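PDB 4UT1: flagellar hook-associated protein from Burkholderia pseudomallei, which probably serves as a structural component of the bacterial flagellum, at the junction of the hook. Local coordinates for residues Y380-R385 and S389-A394; P257-I262 and P426-L431; D301-Q306 and A598-A603; A315-A320 and S583-N588. One frame throughout, in Å; residues are numbered along the deposited sequence.

Overall arrangement
Along the chain the segments come in the order 257-262, 301-306, 315-320, then the hairpin of contact 1, then 426-431, 583-588 and 598-603. Contacts 3 and 4 share helix 287-322, with centres about 17 Å apart. Contact 2 touches contact 3, its centre about 15 Å away: T427 OG1 probably bonds to A305 O, and the carboxylates of E259 and D301 come close. Contact 1 stands off in a five-stranded antiparallel sheet, its centre about 19 Å from contact 2 and 24 Å from contact 4. Helix 287-322 is met by the loop before helix 593-630 (contact 4) and by that helix itself (contact 3), so chain returning from the intervening sheets completes one helical body.

Contact 1: Y380-R385 and S389-A394; sequences YTLTDR and SVVGTA
L382 and V391 mark the tight side of this contact, where L382 and Y380 are buried. A V391 methyl, CG2, lies against the L382 side chain, 3.4 Å from CB, and also reaches the L382 carbonyl oxygen at 3.3 Å. Strand 402-405 packs on this face, I405 against L382 and M403 against Y380 and A394, while V391 stays at the exposed margin. The Y380 ring presents its edge to A394 O, with CD1 3.6 Å from that oxygen.

Strands 380-384 and 390-394 form an antiparallel beta hairpin, their axes 165° apart, and a classic beta bulge interrupts it: V391 and G392 both sit opposite L382. Hydrogen bonds run through the irregularity, V391 N giving to L382 O at 2.8 Å and L382 N to G392 O at 2.9 Å. Beyond the bulge D384 N bonds to S389 O, and at the other end Y380 and A394 exchange a pair of bonds.

The face carrying T381, T383, V390 and T393 is looser and turned more to solvent. T381 holds CG2 anti to its own N (OG1 chi1 -56°), which aims this methyl at V390; CG2 lies 3.8 Å from V390 CG1, the two side chains crossing at about a right angle. T381 and T393 instead run alongside each other, with T381 OG1 3.5 Å from T393 CG2. Near the turn, T383 CG2 packs on S389 O at 3.6 Å, and the D384 carboxylate swings away from the partner strand, where OD1 accepts a hydrogen bond from the backbone N of A386.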
loop_
_atom_site.group_PDB
_atom_site.type_symbol
_atom_site.label_atom_id
_atom_site.label_comp_id
_atom_site.label_asym_id
_atom_site.label_seq_id
_atom_site.Cartn_x
_atom_site.Cartn_y
_atom_site.Cartn_z
ATOM N N TYR A 380 -3.936 22.444 -2.084
ATOM C CA TYR A 380 -3.768 21.086 -2.568
ATOM C C TYR A 380 -4.737 20.189 -1.841
ATOM O O TYR A 380 -4.902 20.296 -0.630
ATOM C CB TYR A 380 -2.342 20.598 -2.328
ATOM C CG TYR A 380 -1.277 21.417 -3.005
ATOM C CD1 TYR A 380 -0.818 22.614 -2.442
ATOM C CD2 TYR A 380 -0.717 21.002 -4.192
ATOM C CE1 TYR A 380 0.163 23.375 -3.074
ATOM C CE2 TYR A 380 0.266 21.737 -4.822
ATOM C CZ TYR A 380 0.708 22.927 -4.257
ATOM O OH TYR A 380 1.693 23.654 -4.900
ATOM N N THR A 381 -5.354 19.267 -2.564
ATOM C CA THR A 381 -6.208 18.293 -1.920
ATOM C C THR A 381 -5.731 16.898 -2.300
ATOM O O THR A 381 -5.397 16.666 -3.446
ATOM C CB THR A 381 -7.671 18.474 -2.334
ATOM O OG1 THR A 381 -8.086 19.817 -2.043
ATOM C CG2 THR A 381 -8.565 17.485 -1.606
ATOM N N LEU A 382 -5.670 16.006 -1.321
ATOM C CA LEU A 382 -5.398 14.594 -1.565
ATOM C C LEU A 382 -6.706 13.839 -1.476
ATOM O O LEU A 382 -7.366 13.845 -0.435
ATOM C CB LEU A 382 -4.386 14.041 -0.551
ATOM C CG LEU A 382 -3.818 12.659 -0.895
ATOM C CD1 LEU A 382 -2.784 12.786 -1.998
ATOM C CD2 LEU A 382 -3.213 11.990 0.330
ATOM N N THR A 383 -7.079 13.183 -2.570
ATOM C CA THR A 383 -8.306 12.412 -2.627
ATOM C C THR A 383 -8.010 10.923 -2.818
ATOM O O THR A 383 -7.137 10.552 -3.600
ATOM C CB THR A 383 -9.204 12.901 -3.768
ATOM O OG1 THR A 383 -9.435 14.312 -3.607
ATOM C CG2 THR A 383 -10.522 12.170 -3.754
ATOM N N ASP A 384 -8.723 10.091 -2.072
ATOM C CA ASP A 384 -8.656 8.637 -2.225
ATOM C C ASP A 384 -9.372 8.244 -3.517
ATOM O O ASP A 384 -10.557 8.541 -3.685
ATOM C CB ASP A 384 -9.281 7.957 -1.001
ATOM C CG ASP A 384 -9.096 6.458 -1.002
ATOM O OD1 ASP A 384 -9.422 5.819 -2.017
ATOM O OD2 ASP A 384 -8.648 5.921 0.027
ATOM N N ARG A 385 -8.658 7.585 -4.429
ATOM C CA ARG A 385 -9.194 7.297 -5.759
ATOM C C ARG A 385 -10.250 6.188 -5.769
ATOM O O ARG A 385 -11.040 6.095 -6.702
ATOM C CB ARG A 385 -8.052 6.938 -6.719
ATOM C CG ARG A 385 -7.315 8.148 -7.290
ATOM C CD ARG A 385 -6.049 7.748 -8.044
ATOM N NE ARG A 385 -6.270 6.790 -9.139
ATOM C CZ ARG A 385 -6.607 7.105 -10.390
ATOM N NH1 ARG A 385 -6.827 8.369 -10.749
ATOM N NH2 ARG A 385 -6.757 6.136 -11.292
ATOM N N SER A 389 -13.211 10.003 -1.451
ATOM C CA SER A 389 -13.205 10.839 -0.251
ATOM C C SER A 389 -11.911 11.625 -0.089
ATOM O O SER A 389 -10.819 11.116 -0.319
ATOM C CB SER A 389 -13.449 9.991 0.993
ATOM O OG SER A 389 -14.769 9.473 0.984
ATOM N N VAL A 390 -12.042 12.879 0.312
ATOM C CA VAL A 390 -10.877 13.699 0.617
ATOM C C VAL A 390 -10.153 13.151 1.854
ATOM O O VAL A 390 -10.771 12.906 2.891
ATOM C CB VAL A 390 -11.297 15.177 0.836
ATOM C CG1 VAL A 390 -10.154 15.995 1.448
ATOM C CG2 VAL A 390 -11.771 15.790 -0.467
ATOM N N VAL A 391 -8.844 12.937 1.751
ATOM C CA VAL A 391 -8.086 12.477 2.907
ATOM C C VAL A 391 -7.462 13.642 3.665
ATOM O O VAL A 391 -7.216 13.540 4.860
ATOM C CB VAL A 391 -6.960 11.512 2.529
ATOM C CG1 VAL A 391 -7.427 10.536 1.475
ATOM C CG2 VAL A 391 -5.755 12.290 2.052
ATOM N N GLY A 392 -7.177 14.730 2.962
ATOM C CA GLY A 392 -6.602 15.903 3.602
ATOM C C GLY A 392 -6.265 17.004 2.623
ATOM O O GLY A 392 -6.256 16.780 1.409
ATOM N N THR A 393 -6.013 18.205 3.141
ATOM C CA THR A 393 -5.625 19.334 2.300
ATOM C C THR A 393 -4.353 19.978 2.834
ATOM O O THR A 393 -3.958 19.729 3.975
ATOM C CB THR A 393 -6.724 20.425 2.220
ATOM O OG1 THR A 393 -7.092 20.834 3.541
ATOM C CG2 THR A 393 -7.963 19.922 1.480
ATOM N N ALA A 394 -3.718 20.804 2.008
ATOM C CA ALA A 394 -2.549 21.566 2.438
ATOM C C ALA A 394 -2.420 22.889 1.700
ATOM O O ALA A 394 -2.795 23.008 0.533
ATOM C CB ALA A 394 -1.290 20.755 2.259
#

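Contact 2: P257-I262 and P426-L431; sequences PSELTI and PTRGAL. With EDO (1,2-ethanediol), chain O.
R428 reaches toward E259 and S258 with its guanidinium, and the three groups meet without a direct hydrogen bond. The planes of the E259 carboxylate and the guanidinium are only 22° apart, yet OE2 sits well out of the guanidinium plane, 3.8 Å from NH1. The long salt bridge is therefore charge alone, no N-H pointing at the oxygen. S258 OG approaches differently, at the guanidinium edge near its plane, also 3.8 Å from NH1.

Waters lie in the guanidinium plane at two places on its edge. One gives to S258 OG at 2.7 Å and accepts from R428 NH1 at 2.9 Å; the other accepts from NH2 and gives weakly to E259 OE1. R428 lies just after strand 421-425 of the five-stranded sheet, in the type I beta turn T427-A430 leading into the short, weakly bonded helix 430-433. Its chain, CG anti to the backbone N (chi1 -176°) and bent at CG-CD (chi3 -64°), reaches the segment entering strand 260-265 of the six-stranded sheet, beside helix 134-193.

Stronger ionic partners lie close by. R428 NH1 pairs with D256 and NH2 with D370, while R162 bridges to E259 OE2; S258 OG bonds to D256.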
loop_
_atom_site.group_PDB
_atom_site.type_symbol
_atom_site.label_atom_id
_atom_site.label_comp_id
_atom_site.label_asym_id
_atom_site.label_seq_id
_atom_site.Cartn_x
_atom_site.Cartn_y
_atom_site.Cartn_z
ATOM N N PRO A 257 -1.757 5.539 -17.013
ATOM C CA PRO A 257 -1.529 5.035 -18.370
ATOM C C PRO A 257 -1.488 3.519 -18.433
ATOM O O PRO A 257 -1.519 2.966 -19.528
ATOM C CB PRO A 257 -0.165 5.630 -18.738
ATOM C CG PRO A 257 0.517 5.799 -17.450
ATOM C CD PRO A 257 -0.547 6.160 -16.449
ATOM N N SER A 258 -1.404 2.853 -17.282
ATOM C CA SER A 258 -1.474 1.393 -17.257
ATOM C C SER A 258 -2.922 0.903 -17.400
ATOM O O SER A 258 -3.174 -0.288 -17.600
ATOM C CB SER A 258 -0.846 0.846 -15.958
ATOM O OG SER A 258 -1.726 0.978 -14.857
ATOM N N GLU A 259 -3.872 1.828 -17.303
ATOM C CA GLU A 259 -5.280 1.475 -17.370
ATOM C C GLU A 259 -5.979 2.211 -18.503
ATOM O O GLU A 259 -5.850 3.427 -18.638
ATOM C CB GLU A 259 -5.977 1.775 -16.050
ATOM C CG GLU A 259 -5.363 0.979 -14.889
ATOM C CD GLU A 259 -6.135 1.090 -13.594
ATOM O OE1 GLU A 259 -6.946 2.036 -13.436
ATOM O OE2 GLU A 259 -5.922 0.209 -12.724
ATOM N N LEU A 260 -6.715 1.461 -19.313
ATOM C CA LEU A 260 -7.508 2.060 -20.376
ATOM C C LEU A 260 -8.815 2.622 -19.857
ATOM O O LEU A 260 -9.402 2.100 -18.908
ATOM C CB LEU A 260 -7.811 1.034 -21.477
ATOM C CG LEU A 260 -6.616 0.363 -22.135
ATOM C CD1 LEU A 260 -7.099 -0.534 -23.277
ATOM C CD2 LEU A 260 -5.614 1.390 -22.623
ATOM N N THR A 261 -9.283 3.680 -20.513
ATOM C CA THR A 261 -10.556 4.274 -20.165
ATOM C C THR A 261 -11.367 4.369 -21.457
ATOM O O THR A 261 -10.836 4.138 -22.544
ATOM C CB THR A 261 -10.378 5.658 -19.505
ATOM O OG1 THR A 261 -11.651 6.160 -19.082
ATOM C CG2 THR A 261 -9.742 6.644 -20.477
ATOM N N ILE A 262 -12.654 4.669 -21.337
ATOM C CA ILE A 262 -13.520 4.776 -22.507
ATOM C C ILE A 262 -13.677 6.238 -22.938
ATOM O O ILE A 262 -13.811 7.137 -22.104
ATOM C CB ILE A 262 -14.905 4.179 -22.224
ATOM C CG1 ILE A 262 -14.764 2.812 -21.541
ATOM C CG2 ILE A 262 -15.719 4.090 -23.499
ATOM C CD1 ILE A 262 -13.985 1.812 -22.345
ATOM N N PRO A 426 1.395 5.060 -3.927
ATOM C CA PRO A 426 2.547 4.856 -3.049
ATOM C C PRO A 426 2.973 3.399 -2.912
ATOM O O PRO A 426 4.160 3.177 -2.667
ATOM C CB PRO A 426 2.061 5.396 -1.704
ATOM C CG PRO A 426 0.899 6.331 -2.063
ATOM C CD PRO A 426 0.244 5.625 -3.205
ATOM N N THR A 427 2.056 2.442 -3.074
ATOM C CA THR A 427 2.380 1.041 -2.772
ATOM C C THR A 427 2.058 0.017 -3.860
ATOM O O THR A 427 2.467 -1.135 -3.741
ATOM C CB THR A 427 1.658 0.561 -1.502
ATOM O OG1 THR A 427 0.240 0.671 -1.684
ATOM C CG2 THR A 427 2.092 1.383 -0.283
ATOM N N ARG A 428 1.340 0.417 -4.903
ATOM C CA ARG A 428 0.976 -0.560 -5.937
ATOM C C ARG A 428 2.212 -1.252 -6.505
ATOM O O ARG A 428 2.222 -2.478 -6.676
ATOM C CB ARG A 428 0.196 0.095 -7.085
ATOM C CG ARG A 428 -0.268 -0.946 -8.103
ATOM C CD ARG A 428 -0.957 -0.341 -9.321
ATOM N NE ARG A 428 -2.200 0.342 -8.979
ATOM C CZ ARG A 428 -2.938 1.022 -9.850
ATOM N NH1 ARG A 428 -2.554 1.102 -11.123
ATOM N NH2 ARG A 428 -4.059 1.620 -9.450
ATOM N N GLY A 429 3.237 -0.458 -6.813
ATOM C CA GLY A 429 4.458 -0.958 -7.431
ATOM C C GLY A 429 5.483 -1.615 -6.529
ATOM O O GLY A 429 6.533 -2.077 -6.997
ATOM N N ALA A 430 5.200 -1.668 -5.234
ATOM C CA ALA A 430 6.159 -2.222 -4.292
ATOM C C ALA A 430 6.438 -3.698 -4.567
ATOM O O ALA A 430 7.538 -4.186 -4.296
ATOM C CB ALA A 430 5.662 -2.039 -2.868
ATOM N N LEU A 431 5.442 -4.396 -5.097
ATOM C CA LEU A 431 5.570 -5.830 -5.354
ATOM C C LEU A 431 6.542 -6.133 -6.481
ATOM O O LEU A 431 7.324 -7.081 -6.391
ATOM C CB LEU A 431 4.209 -6.440 -5.685
ATOM C CG LEU A 431 3.083 -6.272 -4.664
ATOM C CD1 LEU A 431 1.815 -6.967 -5.148
ATOM C CD2 LEU A 431 3.537 -6.788 -3.282
HETATM C C1 EDO O . -12.187 10.353 -17.503
HETATM O O1 EDO O . -10.892 10.957 -17.465
HETATM C C2 EDO O . -12.011 8.842 -17.480
HETATM O O2 EDO O . -12.462 8.294 -18.729
HETATM O O HOH W 1 -0.382 -0.012 -12.708
HETATM O O HOH W 2 -5.583 3.375 -11.252
#

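Contact 3: D301-Q306 and A598-A603; sequences DPAQAQ and AGYVNA. With EDO (1,2-ethanediol), chain P.
A303 and Y600 make the apolar part of this contact, the methyl CB of A303 sitting 4.0 Å from Y600 CE1. The Y600 side chain takes an uncommon first torsion, chi1 138°, some 40° from the staggered position, which carries the ring toward helix 287-322.

Two polar atoms touch Y600 without a hydrogen bond. The A303 carbonyl oxygen comes obliquely to the ring, 3.3 Å from Y600 CE1. The extended chain of Q306 brings its amide across the base of Y600, the amide and ring planes nearly perpendicular at 89°, with OE1 3.7 Å from Y600 CA.

The two helices are linked in polar fashion by a single bridging water here. It donates to Q306 OE1 at 2.7 Å and to the Y600 backbone oxygen at 2.9 Å. The hydroxyl, at the far end of the ring, bonds to Y158 OH: Y600 OH also bonds, at 2.8 Å, to O2 of a 1,2-ethanediol probably taken from the crystallisation liquor, which also binds Y597 OH.

Around this pair, Y158 of helix 134-193 touches A303 and V106 of helix 80-106 covers Y600, so helices 287-322 and 593-630 meet here inside a larger helical bundle.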
loop_
_atom_site.group_PDB
_atom_site.type_symbol
_atom_site.label_atom_id
_atom_site.label_comp_id
_atom_site.label_asym_id
_atom_site.label_seq_id
_atom_site.Cartn_x
_atom_site.Cartn_y
_atom_site.Cartn_z
ATOM N N ASP A 301 -7.500 -2.716 -7.820
ATOM C CA ASP A 301 -6.519 -1.703 -7.488
ATOM C C ASP A 301 -6.392 -1.542 -5.968
ATOM O O ASP A 301 -5.287 -1.398 -5.467
ATOM C CB ASP A 301 -6.860 -0.364 -8.175
ATOM C CG ASP A 301 -6.645 -0.418 -9.691
ATOM O OD1 ASP A 301 -6.078 -1.422 -10.177
ATOM O OD2 ASP A 301 -7.045 0.534 -10.409
ATOM N N PRO A 302 -7.516 -1.589 -5.222
ATOM C CA PRO A 302 -7.315 -1.543 -3.770
ATOM C C PRO A 302 -6.536 -2.740 -3.262
ATOM O O PRO A 302 -5.685 -2.585 -2.378
ATOM C CB PRO A 302 -8.745 -1.543 -3.213
ATOM C CG PRO A 302 -9.541 -0.878 -4.302
ATOM C CD PRO A 302 -8.932 -1.412 -5.577
ATOM N N ALA A 303 -6.805 -3.913 -3.819
ATOM C CA ALA A 303 -6.149 -5.117 -3.334
ATOM C C ALA A 303 -4.651 -5.013 -3.554
ATOM O O ALA A 303 -3.879 -5.377 -2.678
ATOM C CB ALA A 303 -6.697 -6.366 -4.012
ATOM N N GLN A 304 -4.227 -4.524 -4.715
ATOM C CA GLN A 304 -2.791 -4.447 -4.938
ATOM C C GLN A 304 -2.149 -3.375 -4.054
ATOM O O GLN A 304 -1.023 -3.544 -3.594
ATOM C CB GLN A 304 -2.450 -4.183 -6.400
ATOM C CG GLN A 304 -0.950 -4.370 -6.629
ATOM C CD GLN A 304 -0.552 -4.308 -8.067
ATOM O OE1 GLN A 304 -1.392 -4.111 -8.961
ATOM N NE2 GLN A 304 0.742 -4.467 -8.317
ATOM N N ALA A 305 -2.861 -2.279 -3.807
ATOM C CA ALA A 305 -2.337 -1.229 -2.939
ATOM C C ALA A 305 -2.160 -1.759 -1.519
ATOM O O ALA A 305 -1.200 -1.410 -0.816
ATOM C CB ALA A 305 -3.262 -0.006 -2.938
ATOM N N GLN A 306 -3.114 -2.569 -1.080
ATOM C CA GLN A 306 -3.040 -3.165 0.257
ATOM C C GLN A 306 -1.912 -4.178 0.384
ATOM O O GLN A 306 -1.182 -4.186 1.382
ATOM C CB GLN A 306 -4.381 -3.817 0.607
ATOM C CG GLN A 306 -5.517 -2.798 0.741
ATOM C CD GLN A 306 -6.894 -3.431 0.628
ATOM O OE1 GLN A 306 -7.062 -4.638 0.835
ATOM N NE2 GLN A 306 -7.884 -2.623 0.282
ATOM N N ALA A 598 -4.604 -10.918 6.339
ATOM C CA ALA A 598 -5.897 -11.588 6.450
ATOM C C ALA A 598 -7.045 -10.649 6.063
ATOM O O ALA A 598 -8.013 -11.069 5.433
ATOM C CB ALA A 598 -6.100 -12.129 7.858
ATOM N N GLY A 599 -6.933 -9.380 6.432
ATOM C CA GLY A 599 -7.934 -8.396 6.049
ATOM C C GLY A 599 -7.969 -8.182 4.545
ATOM O O GLY A 599 -9.037 -8.064 3.949
ATOM N N TYR A 600 -6.792 -8.142 3.931
ATOM C CA TYR A 600 -6.680 -7.935 2.492
ATOM C C TYR A 600 -7.330 -9.101 1.740
ATOM O O TYR A 600 -8.064 -8.902 0.764
ATOM C CB TYR A 600 -5.195 -7.749 2.113
ATOM C CG TYR A 600 -4.741 -8.450 0.856
ATOM C CD1 TYR A 600 -4.853 -7.832 -0.385
ATOM C CD2 TYR A 600 -4.178 -9.719 0.909
ATOM C CE1 TYR A 600 -4.447 -8.463 -1.525
ATOM C CE2 TYR A 600 -3.766 -10.363 -0.235
ATOM C CZ TYR A 600 -3.898 -9.729 -1.449
ATOM O OH TYR A 600 -3.482 -10.358 -2.593
ATOM N N VAL A 601 -7.098 -10.321 2.212
ATOM C CA VAL A 601 -7.689 -11.491 1.568
ATOM C C VAL A 601 -9.199 -11.516 1.776
ATOM O O VAL A 601 -9.960 -11.787 0.845
ATOM C CB VAL A 601 -7.063 -12.809 2.095
ATOM C CG1 VAL A 601 -7.911 -14.025 1.710
ATOM C CG2 VAL A 601 -5.645 -12.959 1.560
ATOM N N ASN A 602 -9.631 -11.222 2.996
ATOM C CA ASN A 602 -11.048 -11.290 3.335
ATOM C C ASN A 602 -11.883 -10.251 2.593
ATOM O O ASN A 602 -13.058 -10.488 2.329
ATOM C CB ASN A 602 -11.245 -11.128 4.845
ATOM C CG ASN A 602 -10.816 -12.362 5.619
ATOM O OD1 ASN A 602 -10.759 -13.455 5.071
ATOM N ND2 ASN A 602 -10.504 -12.185 6.902
ATOM N N ALA A 603 -11.288 -9.108 2.262
ATOM C CA ALA A 603 -11.988 -8.105 1.461
ATOM C C ALA A 603 -12.336 -8.708 0.109
ATOM O O ALA A 603 -13.452 -8.559 -0.384
ATOM C CB ALA A 603 -11.145 -6.838 1.282
HETATM C C1 EDO P . -1.346 -14.915 -3.004
HETATM O O1 EDO P . -0.394 -15.215 -1.968
HETATM C C2 EDO P . -1.430 -13.407 -3.242
HETATM O O2 EDO P . -1.987 -12.708 -2.106
HETATM O O HOH W 3 -8.374 -6.474 -0.709
#

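Contact 4: A315-A320 and S583-N588; sequences ASQVNA and SKTMNN
Q317 OE1 accepts a weak hydrogen bond from the hydroxyl of S583, OG to OE1 at 3.2 Å, the one hydrogen bond that joins the two segments. S583 carries OG anti to its backbone N (chi1 171°), which sets the hydroxyl toward the amide.

The T585 side chain points back along the glutamine, the two coming from opposite directions. T585 CG2 sits over the face of the amide, 3.2 Å from Q317 CD, a very close approach. OG1 of T585 stands 3.1 Å from Q317 NE2, but the angle is too poor for a hydrogen bond. That hydroxyl bonds instead to S313 OG, one helical turn before Q317, and the same S313 oxygen makes a weak bond with Q317 NE2. The glutamine chain runs out straight from helix 287-322 before the amide is turned at CG-CD (chi3 80°) so that both of its ends face the loop between helices 572-579 and 593-630.

In that loop T585 and M586 form a classic beta bulge opposite T591, with M586 leaning back on A309, L310 and S313 of helix 287-322. L593 packs on Q317 and T585 alike. With its bonds to S583 and S313 both weak, the Q317 amide is probably kept in place as much by the T585 methyl and L593 as by polar pairing.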
loop_
_atom_site.group_PDB
_atom_site.type_symbol
_atom_site.label_atom_id
_atom_site.label_comp_id
_atom_site.label_asym_id
_atom_site.label_seq_id
_atom_site.Cartn_x
_atom_site.Cartn_y
_atom_site.Cartn_z
ATOM N N ALA A 315 9.523 -4.670 4.557
ATOM C CA ALA A 315 10.874 -4.258 4.197
ATOM C C ALA A 315 11.387 -3.141 5.110
ATOM O O ALA A 315 12.513 -3.203 5.593
ATOM C CB ALA A 315 10.922 -3.819 2.734
ATOM N N SER A 316 10.551 -2.138 5.356
ATOM C CA SER A 316 10.961 -0.998 6.152
ATOM C C SER A 316 11.294 -1.416 7.585
ATOM O O SER A 316 12.306 -1.003 8.137
ATOM C CB SER A 316 9.873 0.076 6.156
ATOM O OG SER A 316 9.751 0.672 4.872
ATOM N N GLN A 317 10.427 -2.222 8.178
ATOM C CA GLN A 317 10.658 -2.707 9.542
ATOM C C GLN A 317 11.905 -3.560 9.681
ATOM O O GLN A 317 12.645 -3.437 10.658
ATOM C CB GLN A 317 9.472 -3.518 10.037
ATOM C CG GLN A 317 8.271 -2.704 10.397
ATOM C CD GLN A 317 7.167 -3.575 10.935
ATOM O OE1 GLN A 317 7.185 -3.955 12.102
ATOM N NE2 GLN A 317 6.218 -3.932 10.079
ATOM N N VAL A 318 12.121 -4.451 8.730
ATOM C CA VAL A 318 13.246 -5.361 8.804
ATOM C C VAL A 318 14.528 -4.564 8.597
ATOM O O VAL A 318 15.491 -4.705 9.355
ATOM C CB VAL A 318 13.111 -6.512 7.764
ATOM C CG1 VAL A 318 14.435 -7.230 7.557
ATOM C CG2 VAL A 318 12.029 -7.482 8.218
ATOM N N ASN A 319 14.510 -3.673 7.612
ATOM C CA ASN A 319 15.659 -2.826 7.329
ATOM C C ASN A 319 16.025 -1.971 8.536
ATOM O O ASN A 319 17.199 -1.837 8.865
ATOM C CB ASN A 319 15.400 -1.921 6.115
ATOM C CG ASN A 319 15.404 -2.693 4.810
ATOM O OD1 ASN A 319 15.857 -3.826 4.765
ATOM N ND2 ASN A 319 14.892 -2.077 3.739
ATOM N N ALA A 320 15.016 -1.413 9.198
ATOM C CA ALA A 320 15.259 -0.509 10.324
ATOM C C ALA A 320 15.851 -1.264 11.503
ATOM O O ALA A 320 16.751 -0.753 12.196
ATOM C CB ALA A 320 13.959 0.194 10.749
ATOM N N SER A 583 4.645 -6.854 15.758
ATOM C CA SER A 583 4.507 -5.407 15.698
ATOM C C SER A 583 3.215 -4.963 15.016
ATOM O O SER A 583 2.846 -5.488 13.964
ATOM C CB SER A 583 5.704 -4.800 14.962
ATOM O OG SER A 583 5.485 -3.425 14.722
ATOM N N LYS A 584 2.536 -3.975 15.589
ATOM C CA LYS A 584 1.302 -3.490 14.976
ATOM C C LYS A 584 1.528 -2.230 14.139
ATOM O O LYS A 584 1.382 -1.104 14.622
ATOM C CB LYS A 584 0.248 -3.243 16.052
ATOM C CG LYS A 584 -0.097 -4.500 16.832
ATOM C CD LYS A 584 -1.269 -4.278 17.774
ATOM C CE LYS A 584 -1.475 -5.479 18.680
ATOM N NZ LYS A 584 -2.659 -5.315 19.563
ATOM N N THR A 585 1.851 -2.431 12.864
ATOM C CA THR A 585 2.270 -1.337 12.000
ATOM C C THR A 585 1.212 -0.925 10.990
ATOM O O THR A 585 1.357 0.097 10.312
ATOM C CB THR A 585 3.552 -1.711 11.238
ATOM O OG1 THR A 585 3.323 -2.901 10.467
ATOM C CG2 THR A 585 4.696 -1.944 12.221
ATOM N N MET A 586 0.155 -1.726 10.889
ATOM C CA MET A 586 -0.872 -1.512 9.885
ATOM C C MET A 586 -2.173 -1.030 10.510
ATOM O O MET A 586 -2.422 -1.250 11.703
ATOM C CB MET A 586 -1.113 -2.800 9.084
ATOM C CG MET A 586 0.145 -3.350 8.399
ATOM S SD MET A 586 0.989 -2.115 7.382
ATOM C CE MET A 586 -0.259 -1.770 6.143
ATOM N N ASN A 587 -2.993 -0.379 9.687
ATOM C CA ASN A 587 -4.291 0.142 10.107
ATOM C C ASN A 587 -4.158 1.016 11.346
ATOM O O ASN A 587 -4.800 0.766 12.367
ATOM C CB ASN A 587 -5.279 -0.999 10.372
ATOM C CG ASN A 587 -5.475 -1.900 9.163
ATOM O OD1 ASN A 587 -5.507 -3.125 9.286
ATOM N ND2 ASN A 587 -5.602 -1.298 7.987
ATOM N N ASN A 588 -3.304 2.031 11.244
ATOM C CA ASN A 588 -3.070 2.981 12.327
ATOM C C ASN A 588 -2.581 2.331 13.620
ATOM O O ASN A 588 -3.091 2.614 14.706
ATOM C CB ASN A 588 -4.342 3.785 12.597
ATOM C CG ASN A 588 -4.777 4.599 11.396
ATOM O OD1 ASN A 588 -4.698 4.139 10.256
ATOM N ND2 ASN A 588 -5.229 5.821 11.644
#